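Local structure of cytosol aminopeptidase (Staphylococcus aureus subsp. aureus, 3KZW) at residues G193-Q198 with S321-P326; S411-I416 with P477-D482; E429-L434 with T501-P506. The protein probably removes N-terminal amino acids from peptides as a metal-dependent leucyl aminopeptidase of the cytosol aminopeptidase family, working as a hexamer. One frame throughout, in Å; residues are numbered along the deposited sequence.

Contact 1 (G193-Q198 with S321-P326); sequences GISIGQ and SRLQLP
Gln198 OE1 is gripped by two nitrogens of one guanidinium group: Arg322 NH2 lies 2.9 Å from Gln198 OE1, and Arg322 NH1 follows at 3.0 Å from the same oxygen. The arginine presents the end carrying NH1 and NH2, and the oxygen sits close to the guanidinium plane, facing both N-H groups from the edge. Because one acceptor is shared, both bonds are bent, with N-H...O angles near 141°. Seen from the amide the two donors differ: NH1 lies in the carbonyl plane on a lone pair, whereas NH2 stands above that plane. The amide and guanidinium planes are inclined by 44°. Arg322 turns toward the glutamine through a bend at chi3 (72°) in an otherwise extended chain. Gln198 NE2, at the other branch of the amide, has weak hydrogen bonds to Glu156 and Asn23.

The contact joins helix 188-208 to the C-terminal end of helix 308-322, which closes in a Schellman motif. Gln324, with positive phi, is its C-prime residue, and Gln324 N makes a weak bond to Ser321 O. Arg322 and Leu323, just ahead of this reversal, are the residues that reach the other helix.

One face of the guanidinium is covered by Ser195, whose CB lies 3.6 Å from Arg322 NH2, offset toward the rim of the group. The serine hydroxyl turns back to its own helix and bonds Glu192 O, while Leu323 CD2 packs 3.4 Å from Ser195 OG. The other leucine methyl, Leu323 CD1, meets Ile196 CG1 at 4.2 Å, the two side chains crossing at about a right angle. Ile196 also touches Val509 of helix 505-512, and Leu325 rests on Leu512 of that helix.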
ATOM      1  N   GLY A 193      28.132  10.242  40.219  1.00  4.78           N
ATOM      2  CA  GLY A 193      27.929   9.957  38.801  1.00  3.79           C
ATOM      3  C   GLY A 193      27.750   8.475  38.526  1.00  3.26           C
ATOM      4  O   GLY A 193      26.929   8.089  37.692  1.00  3.02           O
ATOM      5  N   ILE A 194      28.521   7.650  39.234  1.00  2.93           N
ATOM      6  CA  ILE A 194      28.464   6.193  39.098  1.00  2.72           C
ATOM      7  C   ILE A 194      27.076   5.650  39.439  1.00  2.71           C
ATOM      8  O   ILE A 194      26.531   4.822  38.703  1.00  2.74           O
ATOM      9  CB  ILE A 194      29.549   5.496  39.963  1.00  2.68           C
ATOM     10  CG1 ILE A 194      30.944   5.766  39.390  1.00  2.62           C
ATOM     11  CG2 ILE A 194      29.300   3.988  40.054  1.00  2.63           C
ATOM     12  CD1 ILE A 194      32.082   5.440  40.336  1.00  2.60           C
ATOM     13  N   SER A 195      26.508   6.129  40.543  1.00  2.69           N
ATOM     14  CA  SER A 195      25.192   5.680  40.996  1.00  2.68           C
ATOM     15  C   SER A 195      24.076   6.106  40.042  1.00  2.66           C
ATOM     16  O   SER A 195      23.082   5.392  39.889  1.00  2.70           O
ATOM     17  CB  SER A 195      24.911   6.154  42.426  1.00  2.66           C
ATOM     18  OG  SER A 195      24.961   7.564  42.516  1.00  2.74           O
ATOM     19  N   ILE A 196      24.249   7.260  39.398  1.00  2.62           N
ATOM     20  CA  ILE A 196      23.319   7.720  38.361  1.00  2.63           C
ATOM     21  C   ILE A 196      23.444   6.835  37.118  1.00  2.66           C
ATOM     22  O   ILE A 196      22.439   6.388  36.561  1.00  2.62           O
ATOM     23  CB  ILE A 196      23.536   9.221  38.006  1.00  2.61           C
ATOM     24  CG1 ILE A 196      23.087  10.113  39.169  1.00  2.64           C
ATOM     25  CG2 ILE A 196      22.788   9.600  36.726  1.00  2.57           C
ATOM     26  CD1 ILE A 196      23.476  11.577  39.035  1.00  2.61           C
ATOM     27  N   GLY A 197      24.685   6.578  36.707  1.00  2.67           N
ATOM     28  CA  GLY A 197      24.979   5.719  35.562  1.00  2.61           C
ATOM     29  C   GLY A 197      24.459   4.304  35.733  1.00  2.68           C
ATOM     30  O   GLY A 197      23.932   3.712  34.787  1.00  2.69           O
ATOM     31  N   GLN A 198      24.605   3.765  36.942  1.00  2.69           N
ATOM     32  CA  GLN A 198      24.096   2.428  37.267  1.00  2.66           C
ATOM     33  C   GLN A 198      22.569   2.380  37.314  1.00  2.67           C
ATOM     34  O   GLN A 198      21.970   1.332  37.064  1.00  2.71           O
ATOM     35  CB  GLN A 198      24.684   1.928  38.586  1.00  2.61           C
ATOM     36  CG  GLN A 198      26.112   1.438  38.465  1.00  2.65           C
ATOM     37  CD  GLN A 198      26.662   0.864  39.757  1.00  2.74           C
ATOM     38  OE1 GLN A 198      25.991   0.862  40.792  1.00  2.78           O
ATOM     39  NE2 GLN A 198      27.895   0.373  39.703  1.00  2.72           N
ATOM     40  N   SER A 321      17.082   7.470  45.603  1.00  2.65           N
ATOM     41  CA  SER A 321      17.249   6.763  46.874  1.00  2.67           C
ATOM     42  C   SER A 321      18.716   6.541  47.233  1.00  2.68           C
ATOM     43  O   SER A 321      19.105   6.678  48.397  1.00  2.69           O
ATOM     44  CB  SER A 321      16.491   5.432  46.863  1.00  2.66           C
ATOM     45  OG  SER A 321      17.025   4.541  45.901  1.00  2.77           O
ATOM     46  N   ARG A 322      19.525   6.207  46.228  1.00  2.68           N
ATOM     47  CA  ARG A 322      20.961   5.990  46.424  1.00  2.68           C
ATOM     48  C   ARG A 322      21.711   7.288  46.690  1.00  2.65           C
ATOM     49  O   ARG A 322      22.742   7.285  47.361  1.00  2.65           O
ATOM     50  CB  ARG A 322      21.573   5.256  45.230  1.00  2.66           C
ATOM     51  CG  ARG A 322      21.351   3.752  45.258  1.00  2.74           C
ATOM     52  CD  ARG A 322      21.910   3.084  44.014  1.00  2.83           C
ATOM     53  NE  ARG A 322      23.373   3.061  44.002  1.00  2.92           N
ATOM     54  CZ  ARG A 322      24.113   2.593  42.998  1.00  2.82           C
ATOM     55  NH1 ARG A 322      23.535   2.103  41.906  1.00  2.74           N
ATOM     56  NH2 ARG A 322      25.436   2.617  43.086  1.00  2.76           N
ATOM     57  N   LEU A 323      21.188   8.391  46.161  1.00  2.65           N
ATOM     58  CA  LEU A 323      21.737   9.716  46.441  1.00  2.66           C
ATOM     59  C   LEU A 323      21.161  10.294  47.732  1.00  2.67           C
ATOM     60  O   LEU A 323      21.613  11.343  48.200  1.00  2.68           O
ATOM     61  CB  LEU A 323      21.485  10.672  45.268  1.00  2.67           C
ATOM     62  CG  LEU A 323      22.177  10.386  43.931  1.00  2.65           C
ATOM     63  CD1 LEU A 323      21.858  11.485  42.933  1.00  2.62           C
ATOM     64  CD2 LEU A 323      23.682  10.229  44.097  1.00  2.61           C
ATOM     65  N   GLN A 324      20.171   9.598  48.296  1.00  2.67           N
ATOM     66  CA  GLN A 324      19.491  10.005  49.530  1.00  2.68           C
ATOM     67  C   GLN A 324      18.971  11.444  49.459  1.00  2.68           C
ATOM     68  O   GLN A 324      19.203  12.254  50.363  1.00  2.69           O
ATOM     69  CB  GLN A 324      20.395   9.795  50.753  1.00  2.65           C
ATOM     70  CG  GLN A 324      20.600   8.333  51.126  1.00  2.69           C
ATOM     71  CD  GLN A 324      21.707   8.135  52.144  1.00  2.74           C
ATOM     72  OE1 GLN A 324      22.789   8.711  52.026  1.00  2.77           O
ATOM     73  NE2 GLN A 324      21.443   7.308  53.148  1.00  2.80           N
ATOM     74  N   LEU A 325      18.267  11.743  48.369  1.00  2.67           N
ATOM     75  CA  LEU A 325      17.722  13.075  48.126  1.00  2.65           C
ATOM     76  C   LEU A 325      16.546  13.364  49.052  1.00  2.66           C
ATOM     77  O   LEU A 325      15.698  12.493  49.266  1.00  2.66           O
ATOM     78  CB  LEU A 325      17.288  13.225  46.665  1.00  2.63           C
ATOM     79  CG  LEU A 325      18.338  13.065  45.557  1.00  2.64           C
ATOM     80  CD1 LEU A 325      17.677  13.178  44.195  1.00  2.60           C
ATOM     81  CD2 LEU A 325      19.474  14.077  45.684  1.00  2.60           C
ATOM     82  N   PRO A 326      16.493  14.589  49.611  1.00  2.68           N
ATOM     83  CA  PRO A 326      15.399  14.977  50.502  1.00  2.69           C
ATOM     84  C   PRO A 326      14.104  15.281  49.741  1.00  2.70           C
ATOM     85  O   PRO A 326      13.617  16.414  49.764  1.00  2.78           O
ATOM     86  CB  PRO A 326      15.945  16.231  51.197  1.00  2.66           C
ATOM     87  CG  PRO A 326      16.907  16.809  50.227  1.00  2.65           C
ATOM     88  CD  PRO A 326      17.506  15.656  49.477  1.00  2.66           C
TER

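Contact 2 (S411-I416 with P477-D482); sequences SNSKVI and PHIHFD
Ser411 and His478 form an antiparallel, hydrogen-bonded pair where strand 406-411 ends beside strand 478-482 in the large mixed sheet of the catalytic domain. Their side chains project to the same face, CB to CB 4.2 Å apart, and then part. The imidazole of His478, with CG anti to the backbone N (chi1 -168°), swings away from Ser411 to bond Asp389 through NE2 and Ser473 through ND1. The Ser411 side chain touches Thr470 and lies about 3 Å from a bound sodium ion, probably the one bound by Thr470 and Gly474. Beneath these side chains the backbones bond reciprocally: Ser411 N reaches His478 O at 2.8 Å, and His478 N reaches Ser411 O at 2.9 Å.

Beyond the pair the first chain turns through Asn412, which has positive phi, toward helix 414-426. Pro477 lies alongside this turn, with its CB 3.5 Å from Asn412 O and 3.7 Å from Ser413 CB. Asn412 O also receives a CA-H...O contact from Pro477.

Ser413 occupies the N-cap position, yet its hydroxyl is directed across to the strand and not to the helix. With chi1 at 56°, OG lies between the backbone N and the carbonyl carbon and makes a weak hydrogen bond to His478 O, an oxygen that already accepts from Ser411 N. The same hydroxyl lies against Ile479 CG1.

Ile479 projects to the face of the sheet covered by helix 414-426, where Leu417 and Ile420 also touch it. Ile416 comes down from the first turn of that helix and meets Ile479 at an oblique angle. Methyl meets methyl in this pair, Ile416 CG2 lying 3.8 Å from Ile479 CD1.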
ATOM      1  N   SER A 411       0.178  20.720  31.538  1.00  2.74           N
ATOM      2  CA  SER A 411      -1.204  20.966  31.897  1.00  2.69           C
ATOM      3  C   SER A 411      -1.207  21.476  33.333  1.00  2.71           C
ATOM      4  O   SER A 411      -0.970  20.708  34.272  1.00  2.80           O
ATOM      5  CB  SER A 411      -2.015  19.679  31.764  1.00  2.64           C
ATOM      6  OG  SER A 411      -3.334  19.857  32.239  1.00  2.75           O
ATOM      7  N   ASN A 412      -1.449  22.778  33.488  1.00  2.67           N
ATOM      8  CA  ASN A 412      -1.395  23.462  34.788  1.00  2.66           C
ATOM      9  C   ASN A 412      -0.009  23.428  35.438  1.00  2.66           C
ATOM     10  O   ASN A 412       0.103  23.482  36.664  1.00  2.73           O
ATOM     11  CB  ASN A 412      -2.454  22.917  35.762  1.00  2.63           C
ATOM     12  CG  ASN A 412      -3.866  23.034  35.223  1.00  2.72           C
ATOM     13  OD1 ASN A 412      -4.529  22.026  34.980  1.00  2.86           O
ATOM     14  ND2 ASN A 412      -4.332  24.263  35.031  1.00  2.64           N
ATOM     15  N   SER A 413       1.038  23.334  34.617  1.00  2.64           N
ATOM     16  CA  SER A 413       2.420  23.342  35.114  1.00  2.69           C
ATOM     17  C   SER A 413       3.400  23.960  34.115  1.00  2.66           C
ATOM     18  O   SER A 413       4.422  23.357  33.766  1.00  2.65           O
ATOM     19  CB  SER A 413       2.873  21.934  35.515  1.00  2.64           C
ATOM     20  OG  SER A 413       2.730  21.035  34.436  1.00  2.92           O
ATOM     21  N   LYS A 414       3.081  25.178  33.680  1.00  2.66           N
ATOM     22  CA  LYS A 414       3.914  25.943  32.754  1.00  2.67           C
ATOM     23  C   LYS A 414       5.292  26.261  33.341  1.00  2.69           C
ATOM     24  O   LYS A 414       6.298  26.225  32.628  1.00  2.70           O
ATOM     25  CB  LYS A 414       3.198  27.243  32.375  1.00  2.71           C
ATOM     26  CG  LYS A 414       3.560  27.801  31.010  1.00  2.81           C
ATOM     27  CD  LYS A 414       2.693  29.020  30.675  1.00  2.90           C
ATOM     28  CE  LYS A 414       2.555  29.231  29.161  1.00  3.01           C
ATOM     29  NZ  LYS A 414       3.858  29.539  28.478  1.00  2.96           N
ATOM     30  N   VAL A 415       5.327  26.564  34.639  1.00  2.73           N
ATOM     31  CA  VAL A 415       6.559  26.964  35.330  1.00  2.70           C
ATOM     32  C   VAL A 415       7.527  25.787  35.502  1.00  2.70           C
ATOM     33  O   VAL A 415       8.701  25.890  35.136  1.00  2.75           O
ATOM     34  CB  VAL A 415       6.260  27.650  36.694  1.00  2.67           C
ATOM     35  CG1 VAL A 415       7.543  27.909  37.476  1.00  2.61           C
ATOM     36  CG2 VAL A 415       5.498  28.951  36.475  1.00  2.67           C
ATOM     37  N   ILE A 416       7.026  24.676  36.043  1.00  2.67           N
ATOM     38  CA  ILE A 416       7.841  23.476  36.263  1.00  2.64           C
ATOM     39  C   ILE A 416       8.388  22.925  34.945  1.00  2.68           C
ATOM     40  O   ILE A 416       9.521  22.439  34.896  1.00  2.74           O
ATOM     41  CB  ILE A 416       7.072  22.382  37.062  1.00  2.66           C
ATOM     42  CG1 ILE A 416       6.748  22.886  38.475  1.00  2.64           C
ATOM     43  CG2 ILE A 416       7.880  21.085  37.151  1.00  2.60           C
ATOM     44  CD1 ILE A 416       5.715  22.057  39.220  1.00  2.67           C
ATOM     45  N   PRO A 477      -1.046  19.951  38.640  1.00  2.65           N
ATOM     46  CA  PRO A 477       0.059  20.167  37.707  1.00  2.65           C
ATOM     47  C   PRO A 477       0.559  18.857  37.101  1.00  2.63           C
ATOM     48  O   PRO A 477       0.953  17.946  37.828  1.00  2.66           O
ATOM     49  CB  PRO A 477       1.132  20.806  38.591  1.00  2.66           C
ATOM     50  CG  PRO A 477       0.355  21.580  39.588  1.00  2.56           C
ATOM     51  CD  PRO A 477      -0.887  20.767  39.861  1.00  2.64           C
ATOM     52  N   HIS A 478       0.523  18.777  35.774  1.00  2.61           N
ATOM     53  CA  HIS A 478       0.813  17.541  35.056  1.00  2.65           C
ATOM     54  C   HIS A 478       1.721  17.811  33.858  1.00  2.67           C
ATOM     55  O   HIS A 478       1.415  18.665  33.019  1.00  2.69           O
ATOM     56  CB  HIS A 478      -0.499  16.900  34.584  1.00  2.62           C
ATOM     57  CG  HIS A 478      -0.360  15.491  34.088  1.00  2.66           C
ATOM     58  ND1 HIS A 478      -1.395  14.584  34.145  1.00  2.67           N
ATOM     59  CD2 HIS A 478       0.684  14.833  33.527  1.00  2.69           C
ATOM     60  CE1 HIS A 478      -0.997  13.430  33.638  1.00  2.73           C
ATOM     61  NE2 HIS A 478       0.262  13.554  33.259  1.00  2.67           N
ATOM     62  N   ILE A 479       2.837  17.089  33.788  1.00  2.63           N
ATOM     63  CA  ILE A 479       3.682  17.103  32.596  1.00  2.65           C
ATOM     64  C   ILE A 479       3.745  15.714  31.960  1.00  2.68           C
ATOM     65  O   ILE A 479       4.057  14.726  32.625  1.00  2.73           O
ATOM     66  CB  ILE A 479       5.110  17.626  32.871  1.00  2.66           C
ATOM     67  CG1 ILE A 479       5.069  19.006  33.530  1.00  2.58           C
ATOM     68  CG2 ILE A 479       5.903  17.691  31.565  1.00  2.64           C
ATOM     69  CD1 ILE A 479       6.402  19.475  34.071  1.00  2.63           C
ATOM     70  N   HIS A 480       3.438  15.655  30.667  1.00  2.69           N
ATOM     71  CA  HIS A 480       3.461  14.412  29.906  1.00  2.64           C
ATOM     72  C   HIS A 480       4.679  14.377  28.982  1.00  2.69           C
ATOM     73  O   HIS A 480       4.896  15.296  28.186  1.00  2.71           O
ATOM     74  CB  HIS A 480       2.154  14.259  29.115  1.00  2.62           C
ATOM     75  CG  HIS A 480       2.199  13.196  28.064  1.00  2.68           C
ATOM     76  ND1 HIS A 480       2.359  11.860  28.361  1.00  2.82           N
ATOM     77  CD2 HIS A 480       2.101  13.272  26.715  1.00  2.77           C
ATOM     78  CE1 HIS A 480       2.368  11.158  27.241  1.00  2.82           C
ATOM     79  NE2 HIS A 480       2.210  11.991  26.227  1.00  2.85           N
ATOM     80  N   PHE A 481       5.472  13.315  29.099  1.00  2.67           N
ATOM     81  CA  PHE A 481       6.671  13.145  28.281  1.00  2.67           C
ATOM     82  C   PHE A 481       6.515  12.004  27.276  1.00  2.71           C
ATOM     83  O   PHE A 481       6.513  10.826  27.653  1.00  2.75           O
ATOM     84  CB  PHE A 481       7.897  12.887  29.161  1.00  2.65           C
ATOM     85  CG  PHE A 481       8.297  14.054  30.017  1.00  2.63           C
ATOM     86  CD1 PHE A 481       8.939  15.155  29.460  1.00  2.63           C
ATOM     87  CD2 PHE A 481       8.058  14.041  31.385  1.00  2.60           C
ATOM     88  CE1 PHE A 481       9.322  16.234  30.252  1.00  2.65           C
ATOM     89  CE2 PHE A 481       8.443  15.107  32.185  1.00  2.64           C
ATOM     90  CZ  PHE A 481       9.077  16.208  31.617  1.00  2.64           C
ATOM     91  N   ASP A 482       6.385  12.360  25.999  1.00  2.70           N
ATOM     92  CA  ASP A 482       6.334  11.370  24.926  1.00  2.65           C
ATOM     93  C   ASP A 482       7.754  11.091  24.446  1.00  2.66           C
ATOM     94  O   ASP A 482       8.348  11.892  23.721  1.00  2.69           O
ATOM     95  CB  ASP A 482       5.447  11.851  23.773  1.00  2.62           C
ATOM     96  CG  ASP A 482       4.941  10.707  22.894  1.00  2.86           C
ATOM     97  OD1 ASP A 482       5.561   9.616  22.868  1.00  2.96           O
ATOM     98  OD2 ASP A 482       3.910  10.900  22.214  1.00  2.93           O
TER

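Contact 3 (E429-L434 with T501-P506); sequences EMVFEL and TGFMIP
Glu429 places OE2 over one face of the Phe503 ring, offset toward the rim and 3.6 Å from Phe503 CD1; the carboxylate is inclined by 43° to the ring. The same oxygen accepts a hydrogen bond from Met504 N at 2.9 Å, on its syn side but out of the carboxylate plane. Met504 is the N-cap residue of helix 505-512 and lies within a type II beta turn from Gly502 to Ile505, so the acid binds at a helix start, where the helix dipole would be expected to favour its negative charge. Pro506, in the first turn, packs its CD 3.4 Å from Glu429 OE2. The other oxygen, Glu429 OE1, is held by Thr507, and the carboxylate is thus anchored on both branches.

Further along, Met430 O approaches the edge of the Phe503 ring near CZ. Strand 431-433, which pairs with strand 406-411, sets Val431 facing the turn. Pro435 of the second subunit packs on Phe432, and Leu434 of that subunit on Leu434. Met504, bent at chi2 and chi3, meets Val431 tip to tip, SD lying 3.8 Å from Val431 CG2.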
ATOM      1  N   GLU A 429      20.139  16.449  26.762  1.00  2.64           N
ATOM      2  CA  GLU A 429      18.905  15.733  26.446  1.00  2.64           C
ATOM      3  C   GLU A 429      17.904  16.670  25.776  1.00  2.65           C
ATOM      4  O   GLU A 429      17.406  17.610  26.390  1.00  2.71           O
ATOM      5  CB  GLU A 429      18.298  15.078  27.693  1.00  2.60           C
ATOM      6  CG  GLU A 429      19.084  13.868  28.199  1.00  2.77           C
ATOM      7  CD  GLU A 429      18.290  12.981  29.153  1.00  2.89           C
ATOM      8  OE1 GLU A 429      17.728  13.493  30.149  1.00  2.89           O
ATOM      9  OE2 GLU A 429      18.247  11.757  28.911  1.00  2.94           O
ATOM     10  N   MET A 430      17.624  16.411  24.504  1.00  2.65           N
ATOM     11  CA  MET A 430      16.727  17.257  23.729  1.00  2.64           C
ATOM     12  C   MET A 430      15.256  16.994  24.051  1.00  2.64           C
ATOM     13  O   MET A 430      14.713  15.935  23.735  1.00  2.67           O
ATOM     14  CB  MET A 430      17.005  17.113  22.233  1.00  2.61           C
ATOM     15  CG  MET A 430      18.301  17.772  21.799  1.00  2.59           C
ATOM     16  SD  MET A 430      18.530  17.755  20.016  1.00  3.02           S
ATOM     17  CE  MET A 430      18.985  16.041  19.723  1.00  2.68           C
ATOM     18  N   VAL A 431      14.630  17.970  24.704  1.00  2.67           N
ATOM     19  CA  VAL A 431      13.210  17.918  25.046  1.00  2.64           C
ATOM     20  C   VAL A 431      12.570  19.231  24.604  1.00  2.61           C
ATOM     21  O   VAL A 431      13.090  20.306  24.892  1.00  2.60           O
ATOM     22  CB  VAL A 431      12.985  17.717  26.570  1.00  2.66           C
ATOM     23  CG1 VAL A 431      11.514  17.477  26.867  1.00  2.63           C
ATOM     24  CG2 VAL A 431      13.819  16.554  27.105  1.00  2.69           C
ATOM     25  N   PHE A 432      11.452  19.140  23.891  1.00  2.63           N
ATOM     26  CA  PHE A 432      10.762  20.334  23.403  1.00  2.62           C
ATOM     27  C   PHE A 432       9.251  20.271  23.609  1.00  2.65           C
ATOM     28  O   PHE A 432       8.656  19.191  23.608  1.00  2.69           O
ATOM     29  CB  PHE A 432      11.115  20.608  21.938  1.00  2.58           C
ATOM     30  CG  PHE A 432      12.553  20.984  21.730  1.00  2.62           C
ATOM     31  CD1 PHE A 432      12.975  22.296  21.910  1.00  2.62           C
ATOM     32  CD2 PHE A 432      13.493  20.023  21.372  1.00  2.68           C
ATOM     33  CE1 PHE A 432      14.309  22.650  21.730  1.00  2.59           C
ATOM     34  CE2 PHE A 432      14.832  20.365  21.188  1.00  2.60           C
ATOM     35  CZ  PHE A 432      15.237  21.684  21.368  1.00  2.63           C
ATOM     36  N   GLU A 433       8.643  21.440  23.794  1.00  2.66           N
ATOM     37  CA  GLU A 433       7.221  21.528  24.103  1.00  2.63           C
ATOM     38  C   GLU A 433       6.338  21.432  22.863  1.00  2.68           C
ATOM     39  O   GLU A 433       6.644  22.006  21.815  1.00  2.68           O
ATOM     40  CB  GLU A 433       6.911  22.819  24.871  1.00  2.60           C
ATOM     41  CG  GLU A 433       5.504  22.858  25.479  1.00  2.67           C
ATOM     42  CD  GLU A 433       5.135  24.199  26.105  1.00  2.78           C
ATOM     43  OE1 GLU A 433       5.993  25.114  26.148  1.00  2.80           O
ATOM     44  OE2 GLU A 433       3.973  24.334  26.555  1.00  2.56           O
ATOM     45  N   LEU A 434       5.248  20.684  23.002  1.00  2.69           N
ATOM     46  CA  LEU A 434       4.137  20.715  22.058  1.00  2.62           C
ATOM     47  C   LEU A 434       2.872  21.105  22.827  1.00  2.62           C
ATOM     48  O   LEU A 434       2.765  20.820  24.022  1.00  2.63           O
ATOM     49  CB  LEU A 434       3.972  19.356  21.374  1.00  2.64           C
ATOM     50  CG  LEU A 434       5.091  18.854  20.458  1.00  2.57           C
ATOM     51  CD1 LEU A 434       4.762  17.469  19.943  1.00  2.55           C
ATOM     52  CD2 LEU A 434       5.329  19.802  19.298  1.00  2.55           C
ATOM     53  N   THR A 501      18.135   4.045  25.904  1.00  2.66           N
ATOM     54  CA  THR A 501      19.043   5.141  26.224  1.00  2.64           C
ATOM     55  C   THR A 501      18.960   5.557  27.687  1.00  2.66           C
ATOM     56  O   THR A 501      19.888   6.174  28.211  1.00  2.78           O
ATOM     57  CB  THR A 501      18.751   6.376  25.357  1.00  2.61           C
ATOM     58  OG1 THR A 501      17.377   6.745  25.509  1.00  2.61           O
ATOM     59  CG2 THR A 501      19.034   6.089  23.891  1.00  2.57           C
ATOM     60  N   GLY A 502      17.849   5.217  28.339  1.00  2.65           N
ATOM     61  CA  GLY A 502      17.565   5.680  29.697  1.00  2.60           C
ATOM     62  C   GLY A 502      17.188   7.150  29.687  1.00  2.66           C
ATOM     63  O   GLY A 502      17.428   7.872  30.656  1.00  2.68           O
ATOM     64  N   PHE A 503      16.589   7.585  28.581  1.00  2.66           N
ATOM     65  CA  PHE A 503      16.254   8.988  28.349  1.00  2.69           C
ATOM     66  C   PHE A 503      15.377   9.574  29.452  1.00  2.70           C
ATOM     67  O   PHE A 503      14.484   8.900  29.971  1.00  2.71           O
ATOM     68  CB  PHE A 503      15.570   9.147  26.988  1.00  2.69           C
ATOM     69  CG  PHE A 503      15.766  10.499  26.366  1.00  2.68           C
ATOM     70  CD1 PHE A 503      16.958  10.815  25.720  1.00  2.59           C
ATOM     71  CD2 PHE A 503      14.759  11.456  26.424  1.00  2.70           C
ATOM     72  CE1 PHE A 503      17.145  12.069  25.145  1.00  2.63           C
ATOM     73  CE2 PHE A 503      14.936  12.715  25.851  1.00  2.71           C
ATOM     74  CZ  PHE A 503      16.129  13.020  25.208  1.00  2.68           C
ATOM     75  N   MET A 504      15.655  10.834  29.794  1.00  2.65           N
ATOM     76  CA  MET A 504      14.943  11.591  30.837  1.00  2.68           C
ATOM     77  C   MET A 504      15.512  11.419  32.246  1.00  2.70           C
ATOM     78  O   MET A 504      15.388  12.324  33.071  1.00  2.78           O
ATOM     79  CB  MET A 504      13.426  11.321  30.838  1.00  2.70           C
ATOM     80  CG  MET A 504      12.672  11.828  29.609  1.00  2.69           C
ATOM     81  SD  MET A 504      12.955  13.558  29.198  1.00  2.90           S
ATOM     82  CE  MET A 504      12.363  14.381  30.683  1.00  2.72           C
ATOM     83  N   ILE A 505      16.122  10.266  32.522  1.00  2.70           N
ATOM     84  CA  ILE A 505      16.703   9.993  33.845  1.00  2.65           C
ATOM     85  C   ILE A 505      17.692  11.084  34.289  1.00  2.67           C
ATOM     86  O   ILE A 505      17.556  11.601  35.398  1.00  2.75           O
ATOM     87  CB  ILE A 505      17.327   8.570  33.953  1.00  2.67           C
ATOM     88  CG1 ILE A 505      16.260   7.498  33.704  1.00  2.65           C
ATOM     89  CG2 ILE A 505      17.986   8.363  35.322  1.00  2.56           C
ATOM     90  CD1 ILE A 505      16.809   6.094  33.521  1.00  2.60           C
ATOM     91  N   PRO A 506      18.667  11.457  33.426  1.00  2.68           N
ATOM     92  CA  PRO A 506      19.567  12.556  33.805  1.00  2.66           C
ATOM     93  C   PRO A 506      18.834  13.870  34.100  1.00  2.66           C
ATOM     94  O   PRO A 506      19.177  14.554  35.066  1.00  2.70           O
ATOM     95  CB  PRO A 506      20.463  12.720  32.573  1.00  2.64           C
ATOM     96  CG  PRO A 506      20.439  11.398  31.915  1.00  2.67           C
ATOM     97  CD  PRO A 506      19.055  10.872  32.128  1.00  2.66           C
TER

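Overall arrangement
Contact 3 is the buried one, its centre about 8 Å from that of the chain, and it alone of the three has residues within reach of a second subunit. Contacts 1 and 2 are partly buried and lie farther out. Contacts 2 and 3 share the large sheet: helix 414-426 and strand 431-433 follow each other in the chain, and the two sites touch where Phe481 CE1 packs 3.6 Å from Met504 CE. Contact 1 touches neither, although helix 505-512, which starts in contact 3, also meets its residues. The chemistry differs accordingly: arginine to amide between helices, backbone pairing at strand ends, and a carboxylate at a helix start.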